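PDB 2X7I: mevalonate kinase from Staphylococcus aureus, which probably catalyses the ATP-dependent phosphorylation of mevalonate to 5-phosphomevalonate, as a GHMP-family kinase of the mevalonate route to isoprenoids. Local coordinates for residues 177-182 / 274-279; 66-71 / 138-143; 10-15 / 149-154. All coordinates share one frame; numbering follows the deposited sequence.

Contact 1 of 3, residues 177-182 / 274-279; sequences VVIDTG and GSMLLL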
ATOM      1  N   VAL A 177      11.467  -7.168   1.738  1.00 54.51           N
ATOM      2  CA  VAL A 177      11.366  -6.435   3.002  1.00 54.71           C
ATOM      3  C   VAL A 177      10.941  -5.005   2.698  1.00 52.94           C
ATOM      4  O   VAL A 177      11.571  -4.326   1.897  1.00 52.84           O
ATOM      5  CB  VAL A 177      12.703  -6.406   3.775  1.00 56.53           C
ATOM      6  CG1 VAL A 177      12.566  -5.590   5.055  1.00 56.38           C
ATOM      7  CG2 VAL A 177      13.161  -7.816   4.088  1.00 58.19           C
ATOM      8  N   VAL A 178       9.865  -4.566   3.336  1.00 52.11           N
ATOM      9  CA  VAL A 178       9.343  -3.223   3.175  1.00 50.81           C
ATOM     10  C   VAL A 178       9.719  -2.434   4.417  1.00 51.95           C
ATOM     11  O   VAL A 178       9.387  -2.832   5.524  1.00 52.86           O
ATOM     12  CB  VAL A 178       7.819  -3.257   2.986  1.00 49.62           C
ATOM     13  CG1 VAL A 178       7.240  -1.851   2.916  1.00 47.84           C
ATOM     14  CG2 VAL A 178       7.466  -4.059   1.736  1.00 48.74           C
ATOM     15  N   ILE A 179      10.440  -1.334   4.230  1.00 52.58           N
ATOM     16  CA  ILE A 179      10.908  -0.509   5.338  1.00 53.98           C
ATOM     17  C   ILE A 179      10.288   0.890   5.296  1.00 53.64           C
ATOM     18  O   ILE A 179      10.281   1.537   4.261  1.00 53.07           O
ATOM     19  CB  ILE A 179      12.434  -0.363   5.309  1.00 55.33           C
ATOM     20  CG1 ILE A 179      13.109  -1.728   5.466  1.00 56.02           C
ATOM     21  CG2 ILE A 179      12.895   0.599   6.402  1.00 56.91           C
ATOM     22  CD1 ILE A 179      14.542  -1.775   4.960  1.00 56.85           C
ATOM     23  N   ASP A 180       9.771   1.332   6.438  1.00 54.99           N
ATOM     24  CA  ASP A 180       9.262   2.689   6.640  1.00 55.44           C
ATOM     25  C   ASP A 180      10.295   3.432   7.484  1.00 57.86           C
ATOM     26  O   ASP A 180      10.667   2.966   8.552  1.00 59.18           O
ATOM     27  CB  ASP A 180       7.900   2.608   7.355  1.00 55.12           C
ATOM     28  CG  ASP A 180       7.379   3.960   7.838  1.00 55.37           C
ATOM     29  OD1 ASP A 180       6.393   3.968   8.610  1.00 56.05           O
ATOM     30  OD2 ASP A 180       7.933   5.006   7.470  1.00 55.89           O
ATOM     31  N   THR A 181      10.770   4.576   6.999  1.00 59.24           N
ATOM     32  CA  THR A 181      11.797   5.350   7.711  1.00 62.14           C
ATOM     33  C   THR A 181      11.221   6.282   8.789  1.00 63.43           C
ATOM     34  O   THR A 181      11.978   6.895   9.532  1.00 65.74           O
ATOM     35  CB  THR A 181      12.672   6.177   6.744  1.00 62.86           C
ATOM     36  OG1 THR A 181      11.897   7.240   6.177  1.00 63.80           O
ATOM     37  CG2 THR A 181      13.232   5.292   5.623  1.00 62.18           C
ATOM     38  N   GLY A 182       9.898   6.400   8.868  1.00 62.30           N
ATOM     39  CA  GLY A 182       9.262   7.107   9.975  1.00 63.72           C
ATOM     40  C   GLY A 182       9.238   8.624   9.869  1.00 64.84           C
ATOM     41  O   GLY A 182       9.426   9.194   8.792  1.00 64.33           O
ATOM     42  N   GLY A 274       8.428   6.583   0.237  1.00 49.23           N
ATOM     43  CA  GLY A 274       7.393   6.143   1.161  1.00 49.45           C
ATOM     44  C   GLY A 274       7.796   4.841   1.832  1.00 49.61           C
ATOM     45  O   GLY A 274       7.679   4.687   3.051  1.00 50.22           O
ATOM     46  N   SER A 275       8.274   3.902   1.025  1.00 49.09           N
ATOM     47  CA  SER A 275       8.889   2.683   1.536  1.00 49.72           C
ATOM     48  C   SER A 275      10.278   2.519   0.937  1.00 49.68           C
ATOM     49  O   SER A 275      10.582   3.073  -0.133  1.00 48.66           O
ATOM     50  CB  SER A 275       8.038   1.458   1.187  1.00 49.32           C
ATOM     51  OG  SER A 275       6.749   1.553   1.769  1.00 50.84           O
ATOM     52  N   MET A 276      11.121   1.775   1.647  1.00 50.43           N
ATOM     53  CA  MET A 276      12.315   1.186   1.046  1.00 50.81           C
ATOM     54  C   MET A 276      11.954  -0.267   0.829  1.00 50.05           C
ATOM     55  O   MET A 276      11.396  -0.900   1.727  1.00 50.94           O
ATOM     56  CB  MET A 276      13.535   1.304   1.960  1.00 52.28           C
ATOM     57  CG  MET A 276      14.847   0.934   1.274  1.00 54.41           C
ATOM     58  SD  MET A 276      16.330   1.270   2.261  1.00 58.08           S
ATOM     59  CE  MET A 276      16.478  -0.279   3.106  1.00 59.41           C
ATOM     60  N   LEU A 277      12.235  -0.776  -0.364  1.00 49.01           N
ATOM     61  CA  LEU A 277      11.948  -2.160  -0.717  1.00 48.79           C
ATOM     62  C   LEU A 277      13.268  -2.917  -0.919  1.00 49.96           C
ATOM     63  O   LEU A 277      14.079  -2.522  -1.759  1.00 49.91           O
ATOM     64  CB  LEU A 277      11.106  -2.215  -1.998  1.00 47.67           C
ATOM     65  CG  LEU A 277       9.910  -1.255  -2.086  1.00 46.56           C
ATOM     66  CD1 LEU A 277       9.274  -1.278  -3.464  1.00 44.53           C
ATOM     67  CD2 LEU A 277       8.880  -1.577  -1.026  1.00 46.69           C
ATOM     68  N   LEU A 278      13.482  -3.984  -0.150  1.00 50.73           N
ATOM     69  CA  LEU A 278      14.689  -4.812  -0.290  1.00 52.06           C
ATOM     70  C   LEU A 278      14.298  -6.237  -0.661  1.00 52.70           C
ATOM     71  O   LEU A 278      13.365  -6.792  -0.090  1.00 52.99           O
ATOM     72  CB  LEU A 278      15.511  -4.835   1.010  1.00 53.08           C
ATOM     73  CG  LEU A 278      15.961  -3.470   1.555  1.00 52.74           C
ATOM     74  CD1 LEU A 278      16.585  -3.601   2.950  1.00 53.12           C
ATOM     75  CD2 LEU A 278      16.923  -2.810   0.596  1.00 51.94           C
ATOM     76  N   LEU A 279      15.023  -6.823  -1.610  1.00 53.22           N
ATOM     77  CA  LEU A 279      14.715  -8.151  -2.106  1.00 53.73           C
ATOM     78  C   LEU A 279      15.643  -9.183  -1.479  1.00 55.73           C
ATOM     79  O   LEU A 279      16.857  -9.004  -1.449  1.00 56.55           O
ATOM     80  CB  LEU A 279      14.820  -8.188  -3.634  1.00 53.36           C
ATOM     81  CG  LEU A 279      13.824  -7.330  -4.424  1.00 51.00           C
ATOM     82  CD1 LEU A 279      13.880  -7.685  -5.903  1.00 49.99           C
ATOM     83  CD2 LEU A 279      12.394  -7.487  -3.905  1.00 49.70           C
TER
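Val177 to Ile179 pair with Met276 to Leu278 as antiparallel neighbours in one sheet, the short strand axes 4.8 Å apart and their directions 156° from one another. Val177 with Leu278 and Ile179 with Met276 are the hydrogen-bonded pairs, each closed by two bonds that lie in the carbonyl planes. Val177 N donates to Leu278 O at 2.7 Å, and Leu278 N answers to Val177 O at 2.8 Å. Between them sits the non-hydrogen-bonded pair Val178 and Leu277. Here the CA of Val178 makes a CA-H...O contact of 3.4 Å with Met276 O. The CA of Leu277 makes one of the same length with Val177 O.

One face carries Val177, Ile179, Met276 and Leu278. Ile179 lies beside Met276, CB to CB 3.9 Å, both chains pointing the same way; its CG1, anti to the carbonyl carbon (chi1 -62°), heads toward Leu278, though the exact place of CD1 is doubtful. On the other face Val178 works with both methyls: CG2 lies 4.0 Å from CD2 of Leu277, and CG1 sits 3.6 Å from OG of Ser275. Where the first strand ends, Asp180 OD2 takes the amide N of Gly182 in an Asx turn, met from above the carboxylate plane, and also forms a salt bridge with Arg99.

These two strands are the inner pair of a four-stranded antiparallel sheet, with strand 264-267 beyond 276-280 and strand 300-305 beyond 175-180. Helices 248-259 and 283-295 pack on the Ile179 face, through Leu253, Met254, Ile289 and Val293 among others.

Contact 2 of 3, residues 66-71 / 138-143; sequences APDHLK and IAHGKP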
ATOM      1  N   ALA A  66      -4.503  11.109   9.860  1.00 48.75           N
ATOM      2  CA  ALA A  66      -5.390  12.245  10.076  1.00 49.23           C
ATOM      3  C   ALA A  66      -6.093  12.735   8.803  1.00 49.32           C
ATOM      4  O   ALA A  66      -7.250  13.112   8.881  1.00 49.82           O
ATOM      5  CB  ALA A  66      -4.653  13.382  10.744  1.00 49.86           C
ATOM      6  N   PRO A  67      -5.403  12.737   7.641  1.00 49.64           N
ATOM      7  CA  PRO A  67      -6.052  13.118   6.376  1.00 49.88           C
ATOM      8  C   PRO A  67      -7.174  12.193   5.871  1.00 49.57           C
ATOM      9  O   PRO A  67      -7.854  12.556   4.915  1.00 49.42           O
ATOM     10  CB  PRO A  67      -4.890  13.112   5.363  1.00 49.85           C
ATOM     11  CG  PRO A  67      -3.681  13.346   6.166  1.00 50.34           C
ATOM     12  CD  PRO A  67      -3.934  12.692   7.497  1.00 50.34           C
ATOM     13  N   ASP A  68      -7.357  11.022   6.487  1.00 49.58           N
ATOM     14  CA  ASP A  68      -8.373  10.059   6.042  1.00 49.34           C
ATOM     15  C   ASP A  68      -9.580  10.116   6.982  1.00 49.47           C
ATOM     16  O   ASP A  68      -9.549   9.572   8.079  1.00 49.81           O
ATOM     17  CB  ASP A  68      -7.782   8.646   5.992  1.00 49.05           C
ATOM     18  CG  ASP A  68      -8.549   7.720   5.062  1.00 50.10           C
ATOM     19  OD1 ASP A  68      -9.323   8.197   4.215  1.00 51.86           O
ATOM     20  OD2 ASP A  68      -8.363   6.497   5.162  1.00 53.21           O
ATOM     21  N   HIS A  69     -10.647  10.765   6.527  1.00 49.21           N
ATOM     22  CA  HIS A  69     -11.736  11.177   7.403  1.00 49.61           C
ATOM     23  C   HIS A  69     -12.829  10.120   7.427  1.00 48.97           C
ATOM     24  O   HIS A  69     -13.813  10.207   6.692  1.00 48.79           O
ATOM     25  CB  HIS A  69     -12.292  12.535   6.948  1.00 50.23           C
ATOM     26  CG  HIS A  69     -11.242  13.588   6.780  1.00 51.94           C
ATOM     27  ND1 HIS A  69     -11.190  14.427   5.684  1.00 53.28           N
ATOM     28  CD2 HIS A  69     -10.194  13.930   7.567  1.00 53.39           C
ATOM     29  CE1 HIS A  69     -10.164  15.249   5.814  1.00 54.69           C
ATOM     30  NE2 HIS A  69      -9.544  14.969   6.949  1.00 54.52           N
ATOM     31  N   LEU A  70     -12.650   9.139   8.308  1.00 48.71           N
ATOM     32  CA  LEU A  70     -13.542   7.984   8.402  1.00 48.46           C
ATOM     33  C   LEU A  70     -14.919   8.357   8.954  1.00 48.26           C
ATOM     34  O   LEU A  70     -15.914   7.714   8.628  1.00 48.04           O
ATOM     35  CB  LEU A  70     -12.907   6.890   9.268  1.00 48.89           C
ATOM     36  CG  LEU A  70     -11.435   6.571   8.963  1.00 49.61           C
ATOM     37  CD1 LEU A  70     -11.017   5.259   9.613  1.00 50.97           C
ATOM     38  CD2 LEU A  70     -11.162   6.531   7.464  1.00 49.21           C
ATOM     39  N   LYS A  71     -14.971   9.401   9.774  1.00 47.94           N
ATOM     40  CA  LYS A  71     -16.240   9.916  10.301  1.00 48.37           C
ATOM     41  C   LYS A  71     -17.221  10.278   9.179  1.00 48.30           C
ATOM     42  O   LYS A  71     -18.432  10.100   9.330  1.00 48.38           O
ATOM     43  CB  LYS A  71     -15.996  11.117  11.224  1.00 48.56           C
ATOM     44  CG  LYS A  71     -15.413  10.704  12.564  1.00 49.50           C
ATOM     45  CD  LYS A  71     -14.987  11.859  13.459  1.00 50.89           C
ATOM     46  CE  LYS A  71     -14.744  11.325  14.892  1.00 52.44           C
ATOM     47  NZ  LYS A  71     -14.200  12.328  15.861  1.00 53.80           N
ATOM     48  N   ILE A 138     -14.618  10.998  -0.802  1.00 51.68           N
ATOM     49  CA  ILE A 138     -15.295  11.617   0.334  1.00 52.79           C
ATOM     50  C   ILE A 138     -14.406  11.719   1.577  1.00 53.07           C
ATOM     51  O   ILE A 138     -14.345  12.772   2.221  1.00 54.47           O
ATOM     52  CB  ILE A 138     -16.547  10.800   0.705  1.00 53.54           C
ATOM     53  CG1 ILE A 138     -17.631  11.007  -0.356  1.00 55.03           C
ATOM     54  CG2 ILE A 138     -17.074  11.165   2.088  1.00 53.08           C
ATOM     55  CD1 ILE A 138     -18.767  10.021  -0.213  1.00 57.28           C
ATOM     56  N   ALA A 139     -13.734  10.624   1.911  1.00 52.12           N
ATOM     57  CA  ALA A 139     -12.933  10.544   3.134  1.00 52.43           C
ATOM     58  C   ALA A 139     -11.569  11.219   2.993  1.00 52.60           C
ATOM     59  O   ALA A 139     -11.068  11.795   3.950  1.00 53.08           O
ATOM     60  CB  ALA A 139     -12.757   9.071   3.566  1.00 51.08           C
ATOM     61  N   HIS A 140     -10.979  11.137   1.802  1.00 52.77           N
ATOM     62  CA  HIS A 140      -9.585  11.545   1.576  1.00 53.42           C
ATOM     63  C   HIS A 140      -9.410  12.624   0.489  1.00 53.78           C
ATOM     64  O   HIS A 140      -8.321  13.187   0.348  1.00 54.62           O
ATOM     65  CB  HIS A 140      -8.754  10.294   1.244  1.00 52.53           C
ATOM     66  CG  HIS A 140      -7.276  10.525   1.195  1.00 55.01           C
ATOM     67  ND1 HIS A 140      -6.577  11.131   2.217  1.00 59.18           N
ATOM     68  CD2 HIS A 140      -6.358  10.204   0.251  1.00 57.90           C
ATOM     69  CE1 HIS A 140      -5.296  11.192   1.896  1.00 60.48           C
ATOM     70  NE2 HIS A 140      -5.136  10.630   0.710  1.00 59.89           N
ATOM     71  N   GLY A 141     -10.452  12.925  -0.277  1.00 53.59           N
ATOM     72  CA  GLY A 141     -10.365  14.011  -1.249  1.00 54.53           C
ATOM     73  C   GLY A 141     -10.012  13.598  -2.664  1.00 53.87           C
ATOM     74  O   GLY A 141     -10.184  14.382  -3.587  1.00 54.95           O
ATOM     75  N   LYS A 142      -9.490  12.387  -2.842  1.00 52.49           N
ATOM     76  CA  LYS A 142      -9.307  11.834  -4.175  1.00 52.16           C
ATOM     77  C   LYS A 142      -9.250  10.322  -4.159  1.00 50.33           C
ATOM     78  O   LYS A 142      -8.790   9.725  -3.188  1.00 50.32           O
ATOM     79  CB  LYS A 142      -8.070  12.410  -4.887  1.00 52.90           C
ATOM     80  CG  LYS A 142      -6.699  12.053  -4.314  1.00 53.56           C
ATOM     81  CD  LYS A 142      -5.615  12.801  -5.124  1.00 56.65           C
ATOM     82  CE  LYS A 142      -4.173  12.413  -4.756  1.00 57.59           C
ATOM     83  NZ  LYS A 142      -3.152  12.948  -5.756  1.00 58.88           N
ATOM     84  N   PRO A 143      -9.746   9.696  -5.230  1.00 49.62           N
ATOM     85  CA  PRO A 143      -9.672   8.259  -5.334  1.00 48.78           C
ATOM     86  C   PRO A 143      -8.324   7.838  -5.904  1.00 48.26           C
ATOM     87  O   PRO A 143      -7.592   8.664  -6.431  1.00 48.58           O
ATOM     88  CB  PRO A 143     -10.804   7.930  -6.310  1.00 49.09           C
ATOM     89  CG  PRO A 143     -10.883   9.109  -7.187  1.00 50.04           C
ATOM     90  CD  PRO A 143     -10.465  10.290  -6.370  1.00 50.44           C
TER
HETATM   91  O   HOH W   1      -7.748  14.588   3.229  1.00 46.28           O
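Two histidine rings flank the carbonyl of Pro67. Its O stands 3.5 Å above the plane of the His69 ring, over the centre of one face, and the same O lies at the edge of the His140 ring, near its plane. There His140 ND1 donates to Pro67 O in a bond that is straight, at 172°, but long and weak at 3.3 Å. With CG anti to the backbone N (chi1 -171°), the His140 ring swings out from the helix end toward the proline, whose CB lies 4.0 Å from CE1 of that ring. The carboxylate of Asp68 stands steeply to the same ring, the two planes 77° apart; its OD1 rests on CB of His140 and, at 3.6 Å, on CB of Ala139.

The firmer bond is between backbones: His69 N gives its hydrogen to Ala139 O at 2.8 Å, the donor standing well above the carbonyl plane. A water adds a further link, donating to Pro67 O and, at longer range, to His140 O.

His69 is the centre of an inverse gamma turn that leads into helix 70-80. Opposite it, helix 125-140 finishes at His140, and Gly141 leaves helical geometry with positive phi. The His140 side chain is about 4 Å from a bound citrate, probably a crystallisation component. The contact thus joins a helix-entry turn to a helix C-terminus within the N-terminal GHMP-kinase region, a late helix carbonyl receiving an amide of the turn.

Contact 3 of 3, residues 10-15 / 149-154; sequences ESTGKI and QTIVSG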
ATOM      1  N   GLU A  10     -12.351  -6.728   5.541  1.00 54.95           N
ATOM      2  CA  GLU A  10     -10.894  -6.654   5.569  1.00 54.30           C
ATOM      3  C   GLU A  10     -10.356  -6.174   4.243  1.00 52.53           C
ATOM      4  O   GLU A  10     -10.987  -6.359   3.196  1.00 51.93           O
ATOM      5  CB  GLU A  10     -10.291  -8.030   5.822  1.00 56.02           C
ATOM      6  CG  GLU A  10      -9.813  -8.251   7.218  1.00 58.64           C
ATOM      7  CD  GLU A  10      -9.539  -9.711   7.495  1.00 61.53           C
ATOM      8  OE1 GLU A  10      -8.997 -10.389   6.604  1.00 62.60           O
ATOM      9  OE2 GLU A  10      -9.879 -10.189   8.593  1.00 64.82           O
ATOM     10  N   SER A  11      -9.154  -5.610   4.294  1.00 51.32           N
ATOM     11  CA  SER A  11      -8.449  -5.195   3.089  1.00 49.93           C
ATOM     12  C   SER A  11      -6.934  -5.259   3.247  1.00 49.36           C
ATOM     13  O   SER A  11      -6.395  -4.973   4.318  1.00 49.18           O
ATOM     14  CB  SER A  11      -8.841  -3.770   2.716  1.00 48.75           C
ATOM     15  OG  SER A  11      -8.286  -3.429   1.459  1.00 47.94           O
ATOM     16  N   THR A  12      -6.249  -5.601   2.162  1.00 49.07           N
ATOM     17  CA  THR A  12      -4.793  -5.460   2.110  1.00 48.76           C
ATOM     18  C   THR A  12      -4.461  -4.027   1.734  1.00 47.75           C
ATOM     19  O   THR A  12      -5.345  -3.255   1.362  1.00 46.89           O
ATOM     20  CB  THR A  12      -4.129  -6.369   1.057  1.00 48.97           C
ATOM     21  OG1 THR A  12      -4.322  -5.803  -0.248  1.00 46.80           O
ATOM     22  CG2 THR A  12      -4.680  -7.776   1.119  1.00 49.24           C
ATOM     23  N   GLY A  13      -3.180  -3.681   1.830  1.00 47.87           N
ATOM     24  CA  GLY A  13      -2.675  -2.448   1.234  1.00 47.27           C
ATOM     25  C   GLY A  13      -2.205  -2.709  -0.191  1.00 47.09           C
ATOM     26  O   GLY A  13      -2.589  -3.704  -0.805  1.00 47.71           O
ATOM     27  N   LYS A  14      -1.356  -1.825  -0.708  1.00 46.80           N
ATOM     28  CA  LYS A  14      -0.690  -2.062  -1.994  1.00 46.88           C
ATOM     29  C   LYS A  14       0.680  -1.385  -2.043  1.00 46.65           C
ATOM     30  O   LYS A  14       0.933  -0.431  -1.310  1.00 46.43           O
ATOM     31  CB  LYS A  14      -1.586  -1.607  -3.148  1.00 46.18           C
ATOM     32  CG  LYS A  14      -1.187  -0.339  -3.856  1.00 46.46           C
ATOM     33  CD  LYS A  14      -1.281   0.915  -2.997  1.00 46.87           C
ATOM     34  CE  LYS A  14      -0.300   1.959  -3.519  1.00 46.18           C
ATOM     35  NZ  LYS A  14      -0.437   3.291  -2.897  1.00 46.38           N
ATOM     36  N   ILE A  15       1.557  -1.884  -2.906  1.00 46.77           N
ATOM     37  CA  ILE A  15       2.852  -1.242  -3.137  1.00 46.71           C
ATOM     38  C   ILE A  15       3.038  -0.957  -4.614  1.00 46.04           C
ATOM     39  O   ILE A  15       2.718  -1.786  -5.458  1.00 45.49           O
ATOM     40  CB  ILE A  15       4.038  -2.104  -2.628  1.00 48.00           C
ATOM     41  CG1 ILE A  15       3.837  -2.449  -1.149  1.00 48.86           C
ATOM     42  CG2 ILE A  15       5.371  -1.369  -2.848  1.00 48.13           C
ATOM     43  CD1 ILE A  15       5.108  -2.474  -0.321  1.00 50.64           C
ATOM     44  N   GLN A 149      -8.113  -0.995  -7.664  1.00 45.08           N
ATOM     45  CA  GLN A 149      -8.163  -2.144  -8.559  1.00 46.62           C
ATOM     46  C   GLN A 149      -7.154  -3.227  -8.148  1.00 46.60           C
ATOM     47  O   GLN A 149      -7.483  -4.407  -8.142  1.00 47.87           O
ATOM     48  CB  GLN A 149      -7.954  -1.709 -10.015  1.00 47.10           C
ATOM     49  CG  GLN A 149      -7.841  -2.857 -11.025  1.00 49.11           C
ATOM     50  CD  GLN A 149      -9.065  -3.765 -11.073  1.00 52.32           C
ATOM     51  OE1 GLN A 149     -10.114  -3.442 -10.520  1.00 54.27           O
ATOM     52  NE2 GLN A 149      -8.933  -4.911 -11.759  1.00 54.68           N
ATOM     53  N   THR A 150      -5.938  -2.831  -7.784  1.00 45.91           N
ATOM     54  CA  THR A 150      -4.932  -3.800  -7.333  1.00 45.67           C
ATOM     55  C   THR A 150      -5.414  -4.519  -6.078  1.00 45.84           C
ATOM     56  O   THR A 150      -5.349  -5.740  -5.998  1.00 47.07           O
ATOM     57  CB  THR A 150      -3.578  -3.118  -7.044  1.00 45.29           C
ATOM     58  OG1 THR A 150      -3.142  -2.401  -8.208  1.00 44.84           O
ATOM     59  CG2 THR A 150      -2.531  -4.144  -6.649  1.00 44.50           C
ATOM     60  N   ILE A 151      -5.914  -3.755  -5.114  1.00 45.01           N
ATOM     61  CA  ILE A 151      -6.413  -4.304  -3.857  1.00 45.41           C
ATOM     62  C   ILE A 151      -7.616  -5.241  -4.043  1.00 46.34           C
ATOM     63  O   ILE A 151      -7.588  -6.374  -3.575  1.00 48.05           O
ATOM     64  CB  ILE A 151      -6.780  -3.178  -2.860  1.00 44.81           C
ATOM     65  CG1 ILE A 151      -5.512  -2.491  -2.348  1.00 44.01           C
ATOM     66  CG2 ILE A 151      -7.539  -3.729  -1.662  1.00 45.12           C
ATOM     67  CD1 ILE A 151      -5.806  -1.233  -1.583  1.00 44.48           C
ATOM     68  N   VAL A 152      -8.651  -4.776  -4.734  1.00 45.99           N
ATOM     69  CA  VAL A 152      -9.873  -5.556  -4.933  1.00 46.94           C
ATOM     70  C   VAL A 152      -9.637  -6.837  -5.734  1.00 48.01           C
ATOM     71  O   VAL A 152     -10.023  -7.924  -5.299  1.00 49.01           O
ATOM     72  CB  VAL A 152     -10.972  -4.718  -5.608  1.00 46.65           C
ATOM     73  CG1 VAL A 152     -12.146  -5.592  -6.000  1.00 47.71           C
ATOM     74  CG2 VAL A 152     -11.424  -3.629  -4.665  1.00 46.13           C
ATOM     75  N   SER A 153      -8.985  -6.706  -6.885  1.00 47.84           N
ATOM     76  CA  SER A 153      -8.654  -7.861  -7.732  1.00 49.14           C
ATOM     77  C   SER A 153      -7.668  -8.837  -7.084  1.00 49.61           C
ATOM     78  O   SER A 153      -7.661 -10.012  -7.408  1.00 51.35           O
ATOM     79  CB  SER A 153      -8.071  -7.396  -9.067  1.00 48.78           C
ATOM     80  OG  SER A 153      -6.795  -6.772  -8.891  1.00 48.24           O
ATOM     81  N   GLY A 154      -6.820  -8.348  -6.187  1.00 49.10           N
ATOM     82  CA  GLY A 154      -5.736  -9.166  -5.634  1.00 49.87           C
ATOM     83  C   GLY A 154      -4.680  -9.528  -6.676  1.00 50.22           C
ATOM     84  O   GLY A 154      -3.951 -10.518  -6.525  1.00 51.37           O
TER
HETATM   85  O   HOH W   2      -5.545  -7.556  -2.176  1.00 33.95           O
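Helix 145-153 lies against strand 6-16 in the N-terminal half of this GHMP kinase, and Ile151 is the side chain that beds the helix on the strand. The axes of the two short segments come within 8.0 Å, and Thr12 is the strand residue whose CA is nearest to that of Ile151. The isoleucine spreads its two branches along the strand: CD1 meets Thr12 O at 3.6 Å, CG1 meets Gly13 O at 3.5 Å, and CG2 is pressed against OG of Ser11 at 3.2 Å. Lys14 adds its CB beside CG1, while its chain bends off so that NZ forms a salt bridge with Asp147 and a hydrogen bond to Gly100 O, near a citrate that probably came from the crystallisation liquor.

Thr12 OG1, lodged between its own N and carbonyl carbon (chi1 77°), donates to Gly13 O at 2.8 Å on a lone pair; Ser11 OG does likewise to Thr12 O. A water donates to both Thr12 OG1 and Ile151 O, the latter at 2.7 Å.

No direct hydrogen bond joins helix to strand. Ile151 lays hydrocarbon against two strand carbonyls, each of which already accepts a hydroxyl on one lone pair, and the polar link between the two segments passes through that water.

Overall arrangement
Contacts 1 and 3 are buried, while contact 2 is only partly so, with exposed residues in it and its centre about 16 Å from that of the chain. Their means differ accordingly: contact 1 is backbone pairing inside a sheet, contact 3 is aliphatic packing of a helix on a strand of the other sheet, and contact 2 combines one backbone bond with a weak histidine bond and a bridging water. Contacts 1 and 3 meet directly, CD1 of Ile15 lying 3.5 Å from CG2 of Val178, so the two sheets touch there. Contacts 2 and 3 use consecutive helices, 125-140 and 145-153, without touching; contacts 1 and 2 lie on opposite sides of the chain's centre.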